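Local coordinates for ER-derived vesicles protein ERV41 (PDB 3ZLC), which is a constituent of COPII-coated vesicles that aids transport of certain secretory proteins to the Golgi and retrograde transport back to the endoplasmic reticulum, at residues Ala86-Phe91 against Phe180-Pro185; Pro185-Val190 against Asp216-Tyr221. All blocks are in the same frame, centred on the assembly; numbering follows the deposited sequence.

Interaction 1 (Ala86-Phe91 against Phe180-Pro185); sequences AIPAEF and FNQDEP
P88 meets F180 and Q182, and I87 reaches F180 with CD1, across two irregular backbones that stay well apart, the nearest CA atoms, those of I87 and F180, being 9.2 Å from each other, so mainly side chains bridge the gap. The far end of the F180 ring, CZ, CE1 and CE2, meets P88 and I87 obliquely. Its CZ lies 3.4 Å from P88 CD, while F180 CE2 meets I87 CD1 at 3.9 Å, and the carbonyl oxygen of A86 sits in the ring plane at the edge, 3.6 Å from F180 CZ. Q182 reaches across with its chain extended beyond CG (chi2 -170°), which carries the amide between P88 and F91. There OE1 of Q182 lies 3.4 Å from P88 CG and NE2 3.3 Å from F91 CE1, with the amide and phenyl planes 80° apart. Each segment is also braced internally: F91 N bonds to P88 O, and N181 OD1 accepts from D183 N at 2.9 Å in an Asx turn within the type I turn N181-E184. I62 and V68 also pack against both I87 and F180. With no hydrogen bond between the segments, two lumenal loops are joined here by apolar and van der Waals packing, the Q182 amide lying against carbon.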
loop_
_atom_site.group_PDB
_atom_site.type_symbol
_atom_site.label_atom_id
_atom_site.label_comp_id
_atom_site.label_asym_id
_atom_site.label_seq_id
_atom_site.Cartn_x
_atom_site.Cartn_y
_atom_site.Cartn_z
ATOM N N ALA A 86 5.184 -19.024 -8.857
ATOM C CA ALA A 86 6.130 -17.943 -9.164
ATOM C C ALA A 86 6.995 -17.487 -7.984
ATOM O O ALA A 86 8.009 -16.811 -8.178
ATOM C CB ALA A 86 5.400 -16.753 -9.757
ATOM N N ILE A 87 6.583 -17.826 -6.767
ATOM C CA ILE A 87 7.348 -17.465 -5.582
ATOM C C ILE A 87 8.560 -18.370 -5.452
ATOM O O ILE A 87 8.402 -19.589 -5.346
ATOM C CB ILE A 87 6.514 -17.614 -4.304
ATOM C CG1 ILE A 87 5.279 -16.732 -4.386
ATOM C CG2 ILE A 87 7.339 -17.226 -3.076
ATOM C CD1 ILE A 87 5.648 -15.317 -4.667
ATOM N N PRO A 88 9.771 -17.777 -5.466
ATOM C CA PRO A 88 10.968 -18.552 -5.131
ATOM C C PRO A 88 10.734 -19.176 -3.761
ATOM O O PRO A 88 10.408 -18.446 -2.822
ATOM C CB PRO A 88 12.070 -17.484 -5.054
ATOM C CG PRO A 88 11.577 -16.350 -5.900
ATOM C CD PRO A 88 10.077 -16.356 -5.713
ATOM N N ALA A 89 10.862 -20.496 -3.652
ATOM C CA ALA A 89 10.565 -21.201 -2.405
ATOM C C ALA A 89 11.371 -20.651 -1.225
ATOM O O ALA A 89 11.020 -20.871 -0.058
ATOM C CB ALA A 89 10.796 -22.701 -2.574
ATOM N N GLU A 90 12.453 -19.944 -1.546
ATOM C CA GLU A 90 13.244 -19.208 -0.569
ATOM C C GLU A 90 12.403 -18.174 0.174
ATOM O O GLU A 90 12.715 -17.816 1.307
ATOM C CB GLU A 90 14.404 -18.490 -1.272
ATOM C CG GLU A 90 15.453 -19.410 -1.899
ATOM C CD GLU A 90 16.087 -18.814 -3.146
ATOM O OE1 GLU A 90 15.383 -18.096 -3.891
ATOM O OE2 GLU A 90 17.286 -19.069 -3.383
ATOM N N PHE A 91 11.338 -17.685 -0.456
ATOM C CA PHE A 91 10.600 -16.572 0.127
ATOM C C PHE A 91 9.248 -16.946 0.718
ATOM O O PHE A 91 8.367 -16.098 0.916
ATOM C CB PHE A 91 10.528 -15.407 -0.856
ATOM C CG PHE A 91 11.869 -14.779 -1.118
ATOM C CD1 PHE A 91 12.765 -15.364 -2.008
ATOM C CD2 PHE A 91 12.255 -13.631 -0.440
ATOM C CE1 PHE A 91 14.009 -14.801 -2.236
ATOM C CE2 PHE A 91 13.497 -13.063 -0.663
ATOM C CZ PHE A 91 14.375 -13.647 -1.564
ATOM N N PHE A 180 7.947 -8.305 -6.687
ATOM C CA PHE A 180 9.333 -8.538 -6.342
ATOM C C PHE A 180 10.162 -8.783 -7.588
ATOM O O PHE A 180 9.667 -9.267 -8.605
ATOM C CB PHE A 180 9.477 -9.714 -5.376
ATOM C CG PHE A 180 9.331 -11.041 -6.028
ATOM C CD1 PHE A 180 10.439 -11.694 -6.553
ATOM C CD2 PHE A 180 8.093 -11.646 -6.117
ATOM C CE1 PHE A 180 10.310 -12.922 -7.168
ATOM C CE2 PHE A 180 7.960 -12.882 -6.719
ATOM C CZ PHE A 180 9.066 -13.518 -7.252
ATOM N N ASN A 181 11.440 -8.465 -7.484
ATOM C CA ASN A 181 12.371 -8.648 -8.587
ATOM C C ASN A 181 13.731 -8.723 -7.933
ATOM O O ASN A 181 14.261 -7.705 -7.484
ATOM C CB ASN A 181 12.300 -7.463 -9.568
ATOM C CG ASN A 181 13.200 -7.648 -10.795
ATOM O OD1 ASN A 181 14.229 -8.332 -10.746
ATOM N ND2 ASN A 181 12.816 -7.019 -11.902
ATOM N N GLN A 182 14.286 -9.927 -7.858
ATOM C CA GLN A 182 15.540 -10.127 -7.150
ATOM C C GLN A 182 16.694 -9.426 -7.868
ATOM O O GLN A 182 17.728 -9.145 -7.262
ATOM C CB GLN A 182 15.812 -11.627 -6.957
ATOM C CG GLN A 182 14.647 -12.382 -6.305
ATOM C CD GLN A 182 15.000 -13.807 -5.899
ATOM O OE1 GLN A 182 14.507 -14.776 -6.485
ATOM N NE2 GLN A 182 15.845 -13.939 -4.881
ATOM N N ASP A 183 16.492 -9.118 -9.147
ATOM C CA ASP A 183 17.501 -8.424 -9.944
ATOM C C ASP A 183 17.345 -6.895 -9.905
ATOM O O ASP A 183 18.271 -6.166 -10.239
ATOM C CB ASP A 183 17.467 -8.931 -11.391
ATOM C CG ASP A 183 17.860 -10.396 -11.503
ATOM O OD1 ASP A 183 18.628 -10.879 -10.642
ATOM O OD2 ASP A 183 17.396 -11.066 -12.454
ATOM N N GLU A 184 16.179 -6.410 -9.499
ATOM C CA GLU A 184 15.968 -4.968 -9.399
ATOM C C GLU A 184 15.420 -4.565 -8.029
ATOM O O GLU A 184 14.256 -4.172 -7.923
ATOM C CB GLU A 184 15.019 -4.479 -10.508
ATOM C CG GLU A 184 15.476 -4.785 -11.949
ATOM C CD GLU A 184 16.752 -4.058 -12.340
ATOM O OE1 GLU A 184 17.064 -3.014 -11.728
ATOM O OE2 GLU A 184 17.446 -4.532 -13.266
ATOM N N PRO A 185 16.262 -4.646 -6.977
ATOM C CA PRO A 185 15.822 -4.287 -5.618
ATOM C C PRO A 185 15.413 -2.823 -5.465
ATOM O O PRO A 185 14.554 -2.527 -4.633
ATOM C CB PRO A 185 17.073 -4.554 -4.752
ATOM C CG PRO A 185 18.243 -4.557 -5.719
ATOM C CD PRO A 185 17.663 -5.114 -7.003
#

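Interaction 2 (Pro185-Val190 against Asp216-Tyr221); sequences PLTTYV and DYRYLY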
loop_
_atom_site.group_PDB
_atom_site.type_symbol
_atom_site.label_atom_id
_atom_site.label_comp_id
_atom_site.label_asym_id
_atom_site.label_seq_id
_atom_site.Cartn_x
_atom_site.Cartn_y
_atom_site.Cartn_z
ATOM N N PRO A 185 16.262 -4.646 -6.977
ATOM C CA PRO A 185 15.822 -4.287 -5.618
ATOM C C PRO A 185 15.413 -2.823 -5.465
ATOM O O PRO A 185 14.554 -2.527 -4.633
ATOM C CB PRO A 185 17.073 -4.554 -4.752
ATOM C CG PRO A 185 18.243 -4.557 -5.719
ATOM C CD PRO A 185 17.663 -5.114 -7.003
ATOM N N LEU A 186 16.035 -1.922 -6.228
ATOM C CA LEU A 186 15.781 -0.487 -6.067
ATOM C C LEU A 186 14.711 0.045 -7.020
ATOM O O LEU A 186 14.658 1.243 -7.333
ATOM C CB LEU A 186 17.072 0.291 -6.237
ATOM C CG LEU A 186 18.092 -0.053 -5.148
ATOM C CD1 LEU A 186 19.462 0.551 -5.437
ATOM C CD2 LEU A 186 17.543 0.463 -3.846
ATOM N N THR A 187 13.861 -0.857 -7.488
ATOM C CA THR A 187 12.735 -0.474 -8.324
ATOM C C THR A 187 11.771 0.417 -7.543
ATOM O O THR A 187 11.512 0.189 -6.359
ATOM C CB THR A 187 12.033 -1.719 -8.868
ATOM O OG1 THR A 187 12.931 -2.370 -9.775
ATOM C CG2 THR A 187 10.730 -1.359 -9.606
ATOM N N THR A 188 11.271 1.451 -8.213
ATOM C CA THR A 188 10.243 2.322 -7.655
ATOM C C THR A 188 8.881 1.870 -8.170
ATOM O O THR A 188 8.681 1.733 -9.383
ATOM C CB THR A 188 10.479 3.765 -8.101
ATOM O OG1 THR A 188 11.603 4.295 -7.385
ATOM C CG2 THR A 188 9.243 4.624 -7.829
ATOM N N TYR A 189 7.952 1.642 -7.250
ATOM C CA TYR A 189 6.613 1.227 -7.609
ATOM C C TYR A 189 5.629 2.349 -7.296
ATOM O O TYR A 189 5.635 2.906 -6.189
ATOM C CB TYR A 189 6.234 -0.035 -6.813
ATOM C CG TYR A 189 7.173 -1.213 -7.036
ATOM C CD1 TYR A 189 8.308 -1.384 -6.254
ATOM C CD2 TYR A 189 6.904 -2.164 -8.022
ATOM C CE1 TYR A 189 9.157 -2.467 -6.451
ATOM C CE2 TYR A 189 7.741 -3.245 -8.226
ATOM C CZ TYR A 189 8.865 -3.389 -7.434
ATOM O OH TYR A 189 9.707 -4.462 -7.640
ATOM N N VAL A 190 4.779 2.681 -8.266
ATOM C CA VAL A 190 3.793 3.745 -8.066
ATOM C C VAL A 190 2.414 3.202 -8.389
ATOM O O VAL A 190 2.200 2.655 -9.476
ATOM C CB VAL A 190 4.078 4.966 -8.961
ATOM C CG1 VAL A 190 3.119 6.119 -8.610
ATOM C CG2 VAL A 190 5.526 5.430 -8.781
ATOM N N ASP A 216 -0.922 1.043 -12.600
ATOM C CA ASP A 216 0.356 0.760 -11.926
ATOM C C ASP A 216 1.533 1.194 -12.772
ATOM O O ASP A 216 1.547 0.946 -13.982
ATOM C CB ASP A 216 0.546 -0.754 -11.740
ATOM C CG ASP A 216 -0.462 -1.379 -10.818
ATOM O OD1 ASP A 216 -1.356 -0.681 -10.302
ATOM O OD2 ASP A 216 -0.345 -2.601 -10.622
ATOM N N TYR A 217 2.538 1.785 -12.133
ATOM C CA TYR A 217 3.782 2.151 -12.826
ATOM C C TYR A 217 4.997 1.575 -12.090
ATOM O O TYR A 217 4.942 1.342 -10.876
ATOM C CB TYR A 217 3.915 3.679 -12.927
ATOM C CG TYR A 217 3.072 4.321 -14.014
ATOM C CD1 TYR A 217 1.692 4.472 -13.861
ATOM C CD2 TYR A 217 3.659 4.784 -15.186
ATOM C CE1 TYR A 217 0.918 5.069 -14.869
ATOM C CE2 TYR A 217 2.904 5.385 -16.184
ATOM C CZ TYR A 217 1.536 5.527 -16.015
ATOM O OH TYR A 217 0.784 6.116 -17.018
ATOM N N ARG A 218 6.082 1.325 -12.829
ATOM C CA ARG A 218 7.336 0.878 -12.227
ATOM C C ARG A 218 8.461 1.656 -12.876
ATOM O O ARG A 218 8.401 1.929 -14.073
ATOM C CB ARG A 218 7.564 -0.612 -12.472
ATOM C CG ARG A 218 6.890 -1.510 -11.474
ATOM C CD ARG A 218 7.228 -2.966 -11.746
ATOM N NE ARG A 218 6.787 -3.376 -13.074
ATOM C CZ ARG A 218 5.518 -3.613 -13.395
ATOM N NH1 ARG A 218 4.559 -3.475 -12.484
ATOM N NH2 ARG A 218 5.205 -3.986 -14.628
ATOM N N TYR A 219 9.475 2.024 -12.094
ATOM C CA TYR A 219 10.637 2.733 -12.640
ATOM C C TYR A 219 11.913 2.083 -12.134
ATOM O O TYR A 219 12.061 1.855 -10.931
ATOM C CB TYR A 219 10.623 4.208 -12.213
ATOM C CG TYR A 219 9.414 4.974 -12.697
ATOM C CD1 TYR A 219 9.364 5.493 -13.987
ATOM C CD2 TYR A 219 8.321 5.172 -11.866
ATOM C CE1 TYR A 219 8.246 6.186 -14.440
ATOM C CE2 TYR A 219 7.193 5.867 -12.308
ATOM C CZ TYR A 219 7.166 6.370 -13.594
ATOM O OH TYR A 219 6.062 7.061 -14.040
ATOM N N LEU A 220 12.838 1.794 -13.040
ATOM C CA LEU A 220 14.130 1.221 -12.657
ATOM C C LEU A 220 14.944 2.290 -11.940
ATOM O O LEU A 220 14.779 3.479 -12.228
ATOM C CB LEU A 220 14.895 0.743 -13.889
ATOM C CG LEU A 220 14.253 -0.292 -14.819
ATOM C CD1 LEU A 220 13.589 -1.401 -14.028
ATOM C CD2 LEU A 220 13.266 0.348 -15.800
ATOM N N TYR A 221 15.825 1.882 -11.025
ATOM C CA TYR A 221 16.605 2.847 -10.251
ATOM C C TYR A 221 17.415 3.816 -11.119
ATOM O O TYR A 221 17.527 5.008 -10.793
ATOM C CB TYR A 221 17.533 2.140 -9.256
ATOM C CG TYR A 221 18.386 3.108 -8.450
ATOM C CD1 TYR A 221 17.799 3.962 -7.521
ATOM C CD2 TYR A 221 19.768 3.169 -8.619
ATOM C CE1 TYR A 221 18.553 4.850 -6.782
ATOM C CE2 TYR A 221 20.539 4.058 -7.880
ATOM C CZ TYR A 221 19.918 4.895 -6.960
ATOM O OH TYR A 221 20.651 5.786 -6.213
HETATM O O HOH W 1 13.788 3.478 -8.529
HETATM O O HOH W 2 15.649 -0.932 -10.423
#
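Y221 turns its CG anti to the backbone N (chi1 179°), and L186, with CG beside its own N (chi1 -64°), runs alongside in the same direction. L186 CD1 consequently lies over one face of the Y221 ring, 4.1 Å from the centroid in a CH-pi contact, and L186 CB approaches Y221 CB to 3.6 Å. With an alanine in place of Y221, L186 CD1 would probably be left without the aromatic face that covers it. T188 N donates to Y219 O at 2.9 Å and Y219 N returns a bond to T188 O; V190 and Y217 form the next hydrogen-bonded pair, the N-H...O angle of V190 N to Y217 O being 177°, although the donor sits above the carbonyl plane. On the sheet face of T188 and V190, V190 CG2 touches the edge of the Y219 ring at CE2, 3.9 Å away. On the other face R218 CG lies 3.5 Å from Y189 CD2, and H156 meets the Y189 ring edge-to-face. One water links L186 O to T188 OG1, and another joins T187 OG1, itself bonded to E184 O, to Y221 N. This is the open end of an antiparallel beta hairpin, strands 188-200 and 209-219, in the lumenal domain of Erv41p.

The two contacts follow one another along the chain and share P185, the residue at which the loop of interaction 1 passes into the approach to strand 188-200. Their centres are about 15 Å apart, yet they touch through packing of F180 against Y189, 4.3 Å from F180 CA to Y189 OH. Both are partly buried, but the centre of interaction 1 lies about 19 Å from the centre of the chain, that of interaction 2 about 14 Å. Interaction 1 joins two loops without a hydrogen bond between them, largely through side chains. Interaction 2 belongs to a sheet: backbone bonds set its register, waters continue the link where the strands end, and the buried area is more than twice as large, 491 against 215 Å².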